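Local coordinates for dihydrodipicolinate reductase N-terminus domain-containing protein (Mycobacterium smegmatis, PDB 6IAQ) that acts as a native amine dehydrogenase, binding NADP largely through a Rossmann-type domain and probably using the reduced cofactor for asymmetric reductive amination of ketones, at residues A[136-141]-A[308-313]; A[77-82]-A[102-107]; A[223-228]-A[253-258]; A[161-166]-A[265-270]. All coordinates share one frame; numbering follows the deposited sequence.

Contact 2 lies in the parallel Rossmann-type sheet, and contact 1 joins the turn after its strand 134-137, neighbour of strand 102-105, to helix 302-312. Both touch NADP and both bond its carboxamide; their centres are about 9 Å apart. Contacts 3 and 4 belong to the mixed sheet of the C-terminal domain, centres about 10 Å apart, where strands 249-260 and 265-273 pair. The two groups are about 21 to 27 Å apart between centres. Along the chain contact 2 closes before contact 1 opens; contact 3 is nested inside contact 4, and both inside the loop closed by contact 1. Helix 302-312 brings the chain back from the mixed sheet to the nucleotide-binding one.

Contact 1: residues A[136-141]-A[308-313]; sequences TGTGYQ and TQMVNR. With NAP (NADP nicotinamide-adenine-dinucleotide phosphate), chain F.
T138 and G139 pass M310 and Q309 where the turn that follows strand 134-137 runs past helix 302-312, with the CA atoms of G139 and M310 5.4 Å apart. Q309 carries the polar part of the contact. Its chain is extended beyond CG and ends in NE2, which donates to Y140 O at 3.1 Å; the N-H approaches from above the carbonyl plane, with a C=O...N angle of 104°. The rest of this amide is also engaged: NE2 reaches T305 O and OE1 meets T143 OG1, so the group is fixed from several directions. T138 uses its two branches differently. CG2 rests 3.7 Å from M310 CA, while OG1, anti to the backbone N (chi1 179°), lies 3.7 Å from R313 CG and is hydrogen-bonded to D142, which also forms a salt bridge with R313 NE. The other side of the turn grips the nicotinamide carboxamide of NADP: Y140 N donates to O7N at 2.9 Å, and Q141 OE1 accepts from N7N, also at 2.9 Å. G139, with a positive phi of 122°, lies beside this carboxamide, its C 3.8 Å from NADP O7N. With NADP bonded by Y140 and Q141, and Q309 and M310 touching from the helix, the turn lies between the cofactor and helix 302-312. M310 packs on helix 17-28, R313 reaches N147 of helix 141-153, and T308 and N312 hydrogen-bond to the second subunit.

Contact 2: residues A[77-82]-A[102-107]; sequences IAVIAV and NAVTLS. With NAP (NADP nicotinamide-adenine-dinucleotide phosphate), chain F.
Strands 77-80 and 102-105, joined through helix 86-98, form a beta-alpha-beta unit of the Rossmann-type fold, and I80 and T105 pair within it just before the chain reaches NADP. The strands run parallel, their axes 19° apart. Four backbone bonds tie them: A78 N to N102 O, V104 N to A78 O, I80 N to V104 O and, past the end of the strands, L106 N to I80 O at 3.0 Å. On the face that carries I77, V79 and V104, V104 CG1 lies 4.2 Å from V79 CG2, the two valines side by side and pointing the same way; M310 of helix 302-312 packs over both. The face with A78, I80, A103 and T105 turns to helix 86-98, where I80 touches L93. Across it I80 spreads its branches: CD1 reaches A103 CB at 3.9 Å, and the other branch, CG2, lies 3.7 Å from T105 OG1. A chi1 of -52° together with an extended chi2 carries CD1 to A103. Beyond the strands the chains part around the cofactor, as is usual at the C-terminal edge of a Rossmann sheet. A81 CB meets L106 CD1, V82 CB lies 3.4 Å from NADP O4B, and L106 CB lies 3.5 Å from nicotinamide C2N. A water accepts from V82 N and bonds T105 OG1, bridging the two diverging chains. NADP N7N donates to L106 O at 2.9 Å, with an N-H...O angle of 168°.

Contact 3: residues A[223-228]-A[253-258]; sequences TTATRP and TDIDRI
T226 and D254 lie side by side across a non-hydrogen-bonded antiparallel pair, and the threonine can be followed outward. Its CB stands 3.4 Å from D254 OD1. From there a chi1 of -61° sets OG1 beside the backbone N, and OG1 donates to the same OD1, arriving on the anti side of the carboxylate, 20° out of its plane. The methyl CG2 also lies 3.4 Å from D254 OD1. R199 serves both partners, through NH2 in a salt bridge to D254 OD1 and through NH1 to T226 OG1; it would be expected to stabilise the charged carboxylate. The strands are 219-230, outermost in the mixed sheet within this chain, and 249-260 inside it. This sheet lies within the 2,4-diaminopentanoate dehydrogenase-type C-terminal region, and helices 187-195 and 203-215 cover its T226 and D256 face. The hydrogen-bonded pairs T223-R257, A225-I255 and R227-T253 alternate with the non-hydrogen-bonded ones, T224-D256 and T226-D254. T224 and D256 form a second threonine-aspartate pair with a different approach: OG1 donates a hydrogen bond to D256 OD1 at 2.8 Å from above the carboxylate, 42° out of plane. A water donates to D256 OD1 and to T223 O, while D256 OD2 is bound by T202. The other face carries T223, A225, R227, T253, I255 and R257. There A225 CB touches I255 CG2 at 3.9 Å, the methyl CG2 of T253 lies over one face of the R227 guanidinium, offset toward its rim, and T223 OG1 is 3.4 Å from R257 CB.

Contact 4: residues A[161-166]-A[265-270]; sequences TVRGKA and VFEFEM
The ring of F268 lies with its edge against the backbone of G164, whose CA is in the ring plane, and its CE1 lies 3.8 Å from A166 CB, an approach that is oblique to the ring. W145 meets F268 edge-to-face, and W285 meets it with the ring planes about 15° apart. A chi1 of 179° turns the phenyl away from its own N and toward the neighbouring strand, where CD1 comes to 3.7 Å from G164 O. F266 stands beside V162 instead, its CD2 3.8 Å from V162 CB. Strands 161-166 and 265-270 are parallel and in register, with five backbone bonds from V162 N to V265 O through A166 N to E269 O. On the opposite face R163 and K165 run alongside E267 and E269, but their charged ends stay apart: R163 NE is 5.2 Å from E267 OE2. R163 instead forms a salt bridge with E288, and E267 with R257. Within the mixed sheet strand 158-169 lies between 265-273 and 282-288, and 265-273 next to 249-260. The F266 and F268 face packs on L208 of helix 203-215 and, through V162, A166 and M270, on helix 141-153.

Contact 1: residues A[136-141]-A[308-313]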
# COMPACT_ATOMS: atom_id res chain seq x y z
N THR A 136 14.48 -12.24 -8.38
CA THR A 136 13.34 -11.29 -8.19
C THR A 136 13.60 -10.00 -8.98
O THR A 136 14.63 -9.36 -8.72
CB THR A 136 13.12 -10.98 -6.71
OG1 THR A 136 12.76 -12.20 -6.04
CG2 THR A 136 12.06 -9.92 -6.50
N GLY A 137 12.71 -9.66 -9.89
CA GLY A 137 12.63 -8.33 -10.51
C GLY A 137 11.92 -7.34 -9.60
O GLY A 137 10.77 -7.63 -9.19
N THR A 138 12.57 -6.22 -9.31
CA THR A 138 11.99 -5.13 -8.49
C THR A 138 12.44 -3.79 -9.08
O THR A 138 12.79 -3.76 -10.28
CB THR A 138 12.34 -5.35 -7.02
OG1 THR A 138 11.81 -4.29 -6.22
CG2 THR A 138 13.83 -5.44 -6.79
N GLY A 139 12.39 -2.74 -8.27
CA GLY A 139 12.62 -1.35 -8.70
C GLY A 139 11.41 -0.49 -8.38
O GLY A 139 10.62 -0.84 -7.41
N TYR A 140 11.26 0.60 -9.14
CA TYR A 140 10.24 1.64 -8.86
C TYR A 140 8.84 1.00 -8.81
O TYR A 140 8.04 1.30 -7.89
CB TYR A 140 10.29 2.74 -9.93
CG TYR A 140 9.16 3.73 -9.75
CD1 TYR A 140 9.11 4.56 -8.64
CD2 TYR A 140 8.10 3.76 -10.64
CE1 TYR A 140 8.06 5.41 -8.42
CE2 TYR A 140 7.05 4.65 -10.46
CZ TYR A 140 7.02 5.45 -9.34
OH TYR A 140 5.98 6.31 -9.16
N GLN A 141 8.56 0.12 -9.76
CA GLN A 141 7.20 -0.42 -10.03
C GLN A 141 6.69 -1.19 -8.81
O GLN A 141 5.44 -1.25 -8.64
CB GLN A 141 7.13 -1.34 -11.25
CG GLN A 141 8.06 -0.98 -12.41
CD GLN A 141 9.32 -1.81 -12.31
OE1 GLN A 141 10.05 -1.68 -11.33
NE2 GLN A 141 9.47 -2.77 -13.23
N THR A 308 16.01 2.35 -3.47
CA THR A 308 15.58 1.98 -2.09
C THR A 308 14.76 0.69 -2.15
O THR A 308 14.94 -0.14 -1.26
CB THR A 308 14.73 3.04 -1.39
OG1 THR A 308 13.53 3.25 -2.15
CG2 THR A 308 15.54 4.30 -1.17
N GLN A 309 13.93 0.51 -3.17
CA GLN A 309 13.08 -0.70 -3.20
C GLN A 309 13.93 -1.93 -3.46
O GLN A 309 13.73 -2.93 -2.74
CB GLN A 309 11.92 -0.50 -4.17
CG GLN A 309 10.89 0.47 -3.60
CD GLN A 309 9.75 0.64 -4.55
OE1 GLN A 309 8.79 -0.13 -4.54
NE2 GLN A 309 9.86 1.63 -5.41
N MET A 310 14.87 -1.89 -4.40
CA MET A 310 15.77 -3.05 -4.66
C MET A 310 16.56 -3.34 -3.38
O MET A 310 16.67 -4.50 -3.02
CB MET A 310 16.73 -2.82 -5.83
CG MET A 310 17.62 -4.03 -6.07
SD MET A 310 18.29 -4.14 -7.77
CE MET A 310 19.30 -2.67 -7.68
N VAL A 311 17.10 -2.34 -2.72
CA VAL A 311 17.91 -2.53 -1.48
C VAL A 311 17.03 -3.15 -0.39
O VAL A 311 17.43 -4.20 0.16
CB VAL A 311 18.57 -1.22 -1.04
CG1 VAL A 311 19.19 -1.33 0.35
CG2 VAL A 311 19.62 -0.79 -2.07
N ASN A 312 15.85 -2.56 -0.14
CA ASN A 312 14.97 -2.96 0.99
C ASN A 312 14.40 -4.35 0.68
O ASN A 312 13.98 -5.04 1.64
CB ASN A 312 13.90 -1.91 1.29
CG ASN A 312 14.47 -0.59 1.78
OD1 ASN A 312 15.63 -0.50 2.19
ND2 ASN A 312 13.66 0.47 1.75
N ARG A 313 14.46 -4.80 -0.59
CA ARG A 313 14.02 -6.17 -0.97
C ARG A 313 15.09 -7.24 -0.66
O ARG A 313 14.75 -8.43 -0.66
CB ARG A 313 13.64 -6.26 -2.45
CG ARG A 313 12.24 -5.81 -2.82
CD ARG A 313 11.17 -6.50 -2.00
NE ARG A 313 9.82 -6.20 -2.44
CZ ARG A 313 8.72 -6.54 -1.76
NH1 ARG A 313 8.80 -7.20 -0.60
NH2 ARG A 313 7.54 -6.22 -2.26
PA NAP F . 23.29 2.62 -17.07
O1A NAP F . 23.78 3.77 -16.31
O2A NAP F . 23.42 2.50 -18.62
O5B NAP F . 23.98 1.31 -16.38
C5B NAP F . 23.99 0.02 -17.01
C4B NAP F . 25.24 -0.72 -16.54
O4B NAP F . 25.28 -2.04 -17.07
C3B NAP F . 26.58 -0.05 -16.94
O3B NAP F . 27.32 0.03 -15.69
C2B NAP F . 27.29 -1.02 -17.88
O2B NAP F . 28.71 -1.12 -17.65
C1B NAP F . 26.69 -2.30 -17.38
N9A NAP F . 26.70 -3.45 -18.28
C8A NAP F . 26.15 -3.58 -19.50
N7A NAP F . 26.32 -4.84 -19.91
C5A NAP F . 26.91 -5.52 -18.90
C6A NAP F . 27.37 -6.91 -18.62
N6A NAP F . 27.23 -7.87 -19.53
N1A NAP F . 27.94 -7.17 -17.45
C2A NAP F . 28.10 -6.25 -16.48
N3A NAP F . 27.72 -4.96 -16.63
C4A NAP F . 27.16 -4.60 -17.82
O3 NAP F . 21.69 2.36 -16.80
PN NAP F . 20.92 2.54 -15.35
O1N NAP F . 20.18 3.84 -15.24
O2N NAP F . 21.82 2.17 -14.22
O5D NAP F . 19.88 1.38 -15.70
C5D NAP F . 20.19 -0.02 -15.78
C4D NAP F . 19.00 -0.89 -16.09
O4D NAP F . 18.07 -0.80 -14.96
C3D NAP F . 18.31 -0.47 -17.35
O3D NAP F . 17.91 -1.57 -18.15
C2D NAP F . 17.08 0.29 -16.83
O2D NAP F . 16.05 0.27 -17.82
C1D NAP F . 16.80 -0.48 -15.51
N1N NAP F . 16.05 0.34 -14.54
C2N NAP F . 14.96 -0.18 -14.01
C3N NAP F . 14.19 0.59 -13.15
C7N NAP F . 12.96 0.01 -12.47
O7N NAP F . 12.26 0.81 -11.86
N7N NAP F . 12.69 -1.30 -12.51
C4N NAP F . 14.59 1.89 -12.85
C5N NAP F . 15.74 2.42 -13.42
C6N NAP F . 16.45 1.60 -14.27
P2B NAP F . 29.70 0.11 -17.86
O1X NAP F . 29.42 1.14 -16.80
O2X NAP F . 31.08 -0.45 -17.52
O3X NAP F . 29.39 0.44 -19.33

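Contact 2: residues A[77-82]-A[102-107]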
# COMPACT_ATOMS: atom_id res chain seq x y z
N ILE A 77 24.01 -12.47 -2.39
CA ILE A 77 23.09 -11.70 -3.29
C ILE A 77 23.92 -10.98 -4.37
O ILE A 77 24.95 -10.32 -4.03
CB ILE A 77 22.20 -10.72 -2.49
CG1 ILE A 77 21.08 -10.10 -3.35
CG2 ILE A 77 23.04 -9.64 -1.83
CD1 ILE A 77 19.89 -10.96 -3.54
N ALA A 78 23.44 -11.09 -5.60
CA ALA A 78 23.85 -10.24 -6.74
C ALA A 78 22.77 -9.17 -6.94
O ALA A 78 21.59 -9.52 -7.02
CB ALA A 78 23.99 -11.08 -7.98
N VAL A 79 23.19 -7.92 -6.96
CA VAL A 79 22.31 -6.72 -7.06
C VAL A 79 22.50 -6.16 -8.48
O VAL A 79 23.57 -5.63 -8.75
CB VAL A 79 22.66 -5.72 -5.96
CG1 VAL A 79 21.74 -4.53 -5.99
CG2 VAL A 79 22.65 -6.39 -4.58
N ILE A 80 21.56 -6.42 -9.38
CA ILE A 80 21.75 -6.26 -10.84
C ILE A 80 21.03 -4.99 -11.31
O ILE A 80 19.79 -4.88 -11.16
CB ILE A 80 21.25 -7.49 -11.60
CG1 ILE A 80 21.86 -8.78 -11.04
CG2 ILE A 80 21.56 -7.33 -13.09
CD1 ILE A 80 21.31 -10.03 -11.69
N ALA A 81 21.79 -4.09 -11.92
CA ALA A 81 21.24 -2.92 -12.64
C ALA A 81 21.98 -2.83 -13.99
O ALA A 81 22.92 -1.97 -14.09
CB ALA A 81 21.39 -1.70 -11.80
N VAL A 82 21.60 -3.66 -14.95
CA VAL A 82 22.32 -3.65 -16.26
C VAL A 82 21.34 -3.46 -17.42
O VAL A 82 21.62 -2.55 -18.18
CB VAL A 82 23.35 -4.79 -16.48
CG1 VAL A 82 23.78 -5.48 -15.20
CG2 VAL A 82 23.00 -5.75 -17.60
N ASN A 102 21.61 -15.83 -5.21
CA ASN A 102 20.34 -15.06 -5.19
C ASN A 102 20.56 -13.78 -6.01
O ASN A 102 21.67 -13.20 -5.94
CB ASN A 102 19.93 -14.67 -3.78
CG ASN A 102 19.69 -15.87 -2.87
OD1 ASN A 102 18.86 -16.72 -3.17
ND2 ASN A 102 20.41 -15.93 -1.76
N ALA A 103 19.54 -13.35 -6.75
CA ALA A 103 19.65 -12.12 -7.58
C ALA A 103 18.39 -11.27 -7.40
O ALA A 103 17.28 -11.78 -7.53
CB ALA A 103 19.89 -12.47 -9.03
N VAL A 104 18.61 -10.00 -7.09
CA VAL A 104 17.57 -8.94 -7.19
C VAL A 104 18.00 -8.07 -8.39
O VAL A 104 19.20 -7.78 -8.51
CB VAL A 104 17.45 -8.22 -5.83
CG1 VAL A 104 18.69 -7.41 -5.48
CG2 VAL A 104 16.20 -7.38 -5.76
N THR A 105 17.08 -7.76 -9.29
CA THR A 105 17.39 -7.02 -10.54
C THR A 105 16.36 -5.92 -10.81
O THR A 105 15.17 -6.13 -10.52
CB THR A 105 17.49 -7.98 -11.73
OG1 THR A 105 17.91 -7.25 -12.88
CG2 THR A 105 16.21 -8.71 -12.04
N LEU A 106 16.81 -4.84 -11.45
CA LEU A 106 15.93 -3.73 -11.90
C LEU A 106 15.28 -4.09 -13.22
O LEU A 106 14.44 -3.27 -13.66
CB LEU A 106 16.76 -2.45 -12.03
CG LEU A 106 17.23 -1.87 -10.71
CD1 LEU A 106 17.89 -0.54 -10.94
CD2 LEU A 106 16.09 -1.81 -9.69
N SER A 107 15.63 -5.22 -13.88
CA SER A 107 15.06 -5.56 -15.20
C SER A 107 13.53 -5.40 -15.16
O SER A 107 12.88 -6.14 -14.43
CB SER A 107 15.47 -6.94 -15.66
OG SER A 107 16.87 -6.97 -15.93
PA NAP F . 23.29 2.62 -17.07
O1A NAP F . 23.78 3.77 -16.31
O2A NAP F . 23.42 2.50 -18.62
O5B NAP F . 23.98 1.31 -16.38
C5B NAP F . 23.99 0.02 -17.01
C4B NAP F . 25.24 -0.72 -16.54
O4B NAP F . 25.28 -2.04 -17.07
C3B NAP F . 26.58 -0.05 -16.94
O3B NAP F . 27.32 0.03 -15.69
C2B NAP F . 27.29 -1.02 -17.88
O2B NAP F . 28.71 -1.12 -17.65
C1B NAP F . 26.69 -2.30 -17.38
N9A NAP F . 26.70 -3.45 -18.28
C8A NAP F . 26.15 -3.58 -19.50
N7A NAP F . 26.32 -4.84 -19.91
C5A NAP F . 26.91 -5.52 -18.90
C6A NAP F . 27.37 -6.91 -18.62
N6A NAP F . 27.23 -7.87 -19.53
N1A NAP F . 27.94 -7.17 -17.45
C2A NAP F . 28.10 -6.25 -16.48
N3A NAP F . 27.72 -4.96 -16.63
C4A NAP F . 27.16 -4.60 -17.82
O3 NAP F . 21.69 2.36 -16.80
PN NAP F . 20.92 2.54 -15.35
O1N NAP F . 20.18 3.84 -15.24
O2N NAP F . 21.82 2.17 -14.22
O5D NAP F . 19.88 1.38 -15.70
C5D NAP F . 20.19 -0.02 -15.78
C4D NAP F . 19.00 -0.89 -16.09
O4D NAP F . 18.07 -0.80 -14.96
C3D NAP F . 18.31 -0.47 -17.35
O3D NAP F . 17.91 -1.57 -18.15
C2D NAP F . 17.08 0.29 -16.83
O2D NAP F . 16.05 0.27 -17.82
C1D NAP F . 16.80 -0.48 -15.51
N1N NAP F . 16.05 0.34 -14.54
C2N NAP F . 14.96 -0.18 -14.01
C3N NAP F . 14.19 0.59 -13.15
C7N NAP F . 12.96 0.01 -12.47
O7N NAP F . 12.26 0.81 -11.86
N7N NAP F . 12.69 -1.30 -12.51
C4N NAP F . 14.59 1.89 -12.85
C5N NAP F . 15.74 2.42 -13.42
C6N NAP F . 16.45 1.60 -14.27
P2B NAP F . 29.70 0.11 -17.86
O1X NAP F . 29.42 1.14 -16.80
O2X NAP F . 31.08 -0.45 -17.52
O3X NAP F . 29.39 0.44 -19.33
O HOH W 1 19.03 -4.94 -14.57

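Contact 3: residues A[223-228]-A[253-258]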
# COMPACT_ATOMS: atom_id res chain seq x y z
N THR A 223 -4.46 -5.27 -25.36
CA THR A 223 -4.13 -4.26 -26.40
C THR A 223 -3.03 -3.32 -25.91
O THR A 223 -2.78 -3.27 -24.69
CB THR A 223 -5.38 -3.47 -26.82
OG1 THR A 223 -6.04 -3.03 -25.64
CG2 THR A 223 -6.29 -4.30 -27.69
N THR A 224 -2.38 -2.63 -26.84
CA THR A 224 -1.17 -1.81 -26.58
C THR A 224 -1.00 -0.83 -27.73
O THR A 224 -1.39 -1.17 -28.84
CB THR A 224 0.08 -2.69 -26.43
OG1 THR A 224 1.12 -1.81 -26.01
CG2 THR A 224 0.48 -3.41 -27.71
N ALA A 225 -0.42 0.33 -27.45
CA ALA A 225 -0.04 1.33 -28.46
C ALA A 225 1.08 2.20 -27.90
O ALA A 225 1.17 2.35 -26.65
CB ALA A 225 -1.23 2.17 -28.87
N THR A 226 1.92 2.71 -28.78
CA THR A 226 3.10 3.52 -28.43
C THR A 226 3.20 4.67 -29.42
O THR A 226 2.97 4.42 -30.61
CB THR A 226 4.38 2.69 -28.44
OG1 THR A 226 4.20 1.68 -27.45
CG2 THR A 226 5.62 3.53 -28.18
N ARG A 227 3.52 5.86 -28.93
CA ARG A 227 3.82 7.02 -29.79
C ARG A 227 5.11 7.65 -29.27
O ARG A 227 5.43 7.59 -28.07
CB ARG A 227 2.64 7.99 -29.77
CG ARG A 227 2.35 8.61 -28.41
CD ARG A 227 1.69 9.97 -28.56
NE ARG A 227 1.68 10.75 -27.33
CZ ARG A 227 0.81 10.60 -26.33
NH1 ARG A 227 -0.10 9.64 -26.35
NH2 ARG A 227 0.88 11.41 -25.28
N PRO A 228 5.90 8.27 -30.16
CA PRO A 228 7.13 8.93 -29.74
C PRO A 228 6.77 10.22 -28.99
O PRO A 228 5.72 10.80 -29.25
CB PRO A 228 7.83 9.24 -31.06
CG PRO A 228 6.66 9.42 -32.04
CD PRO A 228 5.67 8.36 -31.62
N THR A 253 5.75 7.21 -25.14
CA THR A 253 4.58 6.96 -24.29
C THR A 253 3.91 5.68 -24.76
O THR A 253 3.59 5.59 -25.95
CB THR A 253 3.64 8.18 -24.28
OG1 THR A 253 4.38 9.32 -23.81
CG2 THR A 253 2.39 7.90 -23.46
N ASP A 254 3.72 4.73 -23.86
CA ASP A 254 2.96 3.49 -24.09
C ASP A 254 1.60 3.62 -23.41
O ASP A 254 1.54 4.24 -22.37
CB ASP A 254 3.64 2.25 -23.49
CG ASP A 254 5.04 1.94 -23.98
OD1 ASP A 254 5.28 2.02 -25.20
OD2 ASP A 254 5.90 1.61 -23.11
N ILE A 255 0.60 2.93 -23.93
CA ILE A 255 -0.69 2.65 -23.26
C ILE A 255 -0.98 1.17 -23.43
O ILE A 255 -0.89 0.67 -24.56
CB ILE A 255 -1.82 3.57 -23.75
CG1 ILE A 255 -3.12 3.30 -23.00
CG2 ILE A 255 -2.01 3.46 -25.24
CD1 ILE A 255 -4.06 4.50 -22.97
N ASP A 256 -1.17 0.48 -22.33
CA ASP A 256 -1.45 -0.97 -22.25
C ASP A 256 -2.80 -1.15 -21.59
O ASP A 256 -3.14 -0.38 -20.67
CB ASP A 256 -0.34 -1.70 -21.49
CG ASP A 256 0.92 -1.75 -22.31
OD1 ASP A 256 0.92 -2.50 -23.33
OD2 ASP A 256 1.85 -0.98 -22.00
N ARG A 257 -3.54 -2.15 -22.05
CA ARG A 257 -4.91 -2.43 -21.58
C ARG A 257 -5.13 -3.93 -21.54
O ARG A 257 -4.82 -4.62 -22.54
CB ARG A 257 -5.91 -1.78 -22.53
CG ARG A 257 -7.37 -2.01 -22.18
CD ARG A 257 -8.19 -1.38 -23.29
NE ARG A 257 -9.32 -0.64 -22.78
CZ ARG A 257 -10.53 -1.15 -22.58
NH1 ARG A 257 -10.80 -2.41 -22.88
NH2 ARG A 257 -11.49 -0.39 -22.09
N ILE A 258 -5.64 -4.42 -20.42
CA ILE A 258 -6.06 -5.83 -20.25
C ILE A 258 -7.50 -5.85 -19.77
O ILE A 258 -7.77 -5.30 -18.68
CB ILE A 258 -5.11 -6.58 -19.31
CG1 ILE A 258 -3.66 -6.53 -19.82
CG2 ILE A 258 -5.62 -8.00 -19.09
CD1 ILE A 258 -2.69 -7.36 -19.00
O HOH W 2 -0.48 -4.58 -23.28
O HOH W 3 -7.81 -4.97 -24.14

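Contact 4: residues A[161-166]-A[265-270]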
# COMPACT_ATOMS: atom_id res chain seq x y z
N THR A 161 -12.93 -0.31 -13.68
CA THR A 161 -11.67 0.08 -14.36
C THR A 161 -10.62 0.49 -13.34
O THR A 161 -10.92 1.33 -12.46
CB THR A 161 -11.91 1.22 -15.34
OG1 THR A 161 -13.06 0.87 -16.11
CG2 THR A 161 -10.75 1.43 -16.29
N VAL A 162 -9.40 -0.02 -13.52
CA VAL A 162 -8.17 0.49 -12.85
C VAL A 162 -7.34 1.20 -13.91
O VAL A 162 -6.97 0.54 -14.92
CB VAL A 162 -7.39 -0.64 -12.17
CG1 VAL A 162 -6.16 -0.09 -11.45
CG2 VAL A 162 -8.26 -1.44 -11.21
N ARG A 163 -7.07 2.50 -13.71
CA ARG A 163 -6.36 3.34 -14.69
C ARG A 163 -5.14 3.98 -14.00
O ARG A 163 -5.32 4.63 -12.96
CB ARG A 163 -7.28 4.42 -15.27
CG ARG A 163 -8.41 3.88 -16.13
CD ARG A 163 -8.66 4.77 -17.34
NE ARG A 163 -9.56 5.85 -16.99
CZ ARG A 163 -10.85 5.90 -17.33
NH1 ARG A 163 -11.57 6.94 -16.95
NH2 ARG A 163 -11.41 4.93 -18.04
N GLY A 164 -3.97 3.81 -14.61
CA GLY A 164 -2.73 4.43 -14.14
C GLY A 164 -2.14 5.34 -15.19
O GLY A 164 -2.26 5.06 -16.41
N LYS A 165 -1.50 6.40 -14.72
CA LYS A 165 -0.79 7.39 -15.55
C LYS A 165 0.52 7.68 -14.85
O LYS A 165 0.49 8.00 -13.64
CB LYS A 165 -1.63 8.66 -15.76
CG LYS A 165 -1.06 9.59 -16.81
CD LYS A 165 -1.92 10.79 -17.18
CE LYS A 165 -2.06 11.79 -16.06
NZ LYS A 165 -2.14 13.19 -16.57
N ALA A 166 1.64 7.52 -15.57
CA ALA A 166 2.99 7.66 -15.01
C ALA A 166 3.88 8.41 -15.99
O ALA A 166 3.75 8.24 -17.23
CB ALA A 166 3.53 6.30 -14.64
N VAL A 265 -11.34 -4.05 -15.96
CA VAL A 265 -10.42 -3.63 -17.04
C VAL A 265 -9.27 -2.87 -16.39
O VAL A 265 -9.52 -2.02 -15.50
CB VAL A 265 -11.16 -2.76 -18.06
CG1 VAL A 265 -10.21 -2.20 -19.11
CG2 VAL A 265 -12.32 -3.52 -18.69
N PHE A 266 -8.05 -3.14 -16.84
CA PHE A 266 -6.82 -2.47 -16.38
C PHE A 266 -6.23 -1.69 -17.54
O PHE A 266 -6.11 -2.25 -18.66
CB PHE A 266 -5.82 -3.49 -15.86
CG PHE A 266 -6.33 -4.28 -14.69
CD1 PHE A 266 -7.18 -5.36 -14.89
CD2 PHE A 266 -5.97 -3.94 -13.40
CE1 PHE A 266 -7.67 -6.07 -13.81
CE2 PHE A 266 -6.44 -4.67 -12.33
CZ PHE A 266 -7.27 -5.75 -12.53
N GLU A 267 -5.82 -0.45 -17.27
CA GLU A 267 -5.21 0.43 -18.30
C GLU A 267 -4.08 1.23 -17.66
O GLU A 267 -4.26 1.76 -16.55
CB GLU A 267 -6.27 1.32 -18.95
CG GLU A 267 -5.76 2.00 -20.20
CD GLU A 267 -6.83 2.61 -21.09
OE1 GLU A 267 -7.48 1.87 -21.86
OE2 GLU A 267 -7.02 3.81 -21.01
N PHE A 268 -2.94 1.32 -18.35
CA PHE A 268 -1.73 2.01 -17.83
C PHE A 268 -1.04 2.75 -18.96
O PHE A 268 -0.60 2.14 -19.94
CB PHE A 268 -0.84 0.98 -17.12
CG PHE A 268 0.43 1.56 -16.56
CD1 PHE A 268 0.39 2.61 -15.65
CD2 PHE A 268 1.66 1.00 -16.86
CE1 PHE A 268 1.56 3.14 -15.12
CE2 PHE A 268 2.83 1.53 -16.34
CZ PHE A 268 2.78 2.58 -15.46
N GLU A 269 -0.91 4.06 -18.80
CA GLU A 269 -0.19 4.93 -19.74
C GLU A 269 1.09 5.40 -19.05
O GLU A 269 1.02 5.92 -17.90
CB GLU A 269 -1.08 6.10 -20.15
CG GLU A 269 -0.37 7.14 -20.98
CD GLU A 269 -1.26 8.30 -21.36
OE1 GLU A 269 -1.89 8.86 -20.49
OE2 GLU A 269 -1.35 8.61 -22.55
N MET A 270 2.23 5.20 -19.73
CA MET A 270 3.56 5.49 -19.17
C MET A 270 4.39 6.24 -20.20
O MET A 270 4.56 5.75 -21.32
CB MET A 270 4.25 4.18 -18.74
CG MET A 270 5.53 4.41 -17.98
SD MET A 270 6.63 2.98 -18.17
CE MET A 270 7.19 3.35 -19.83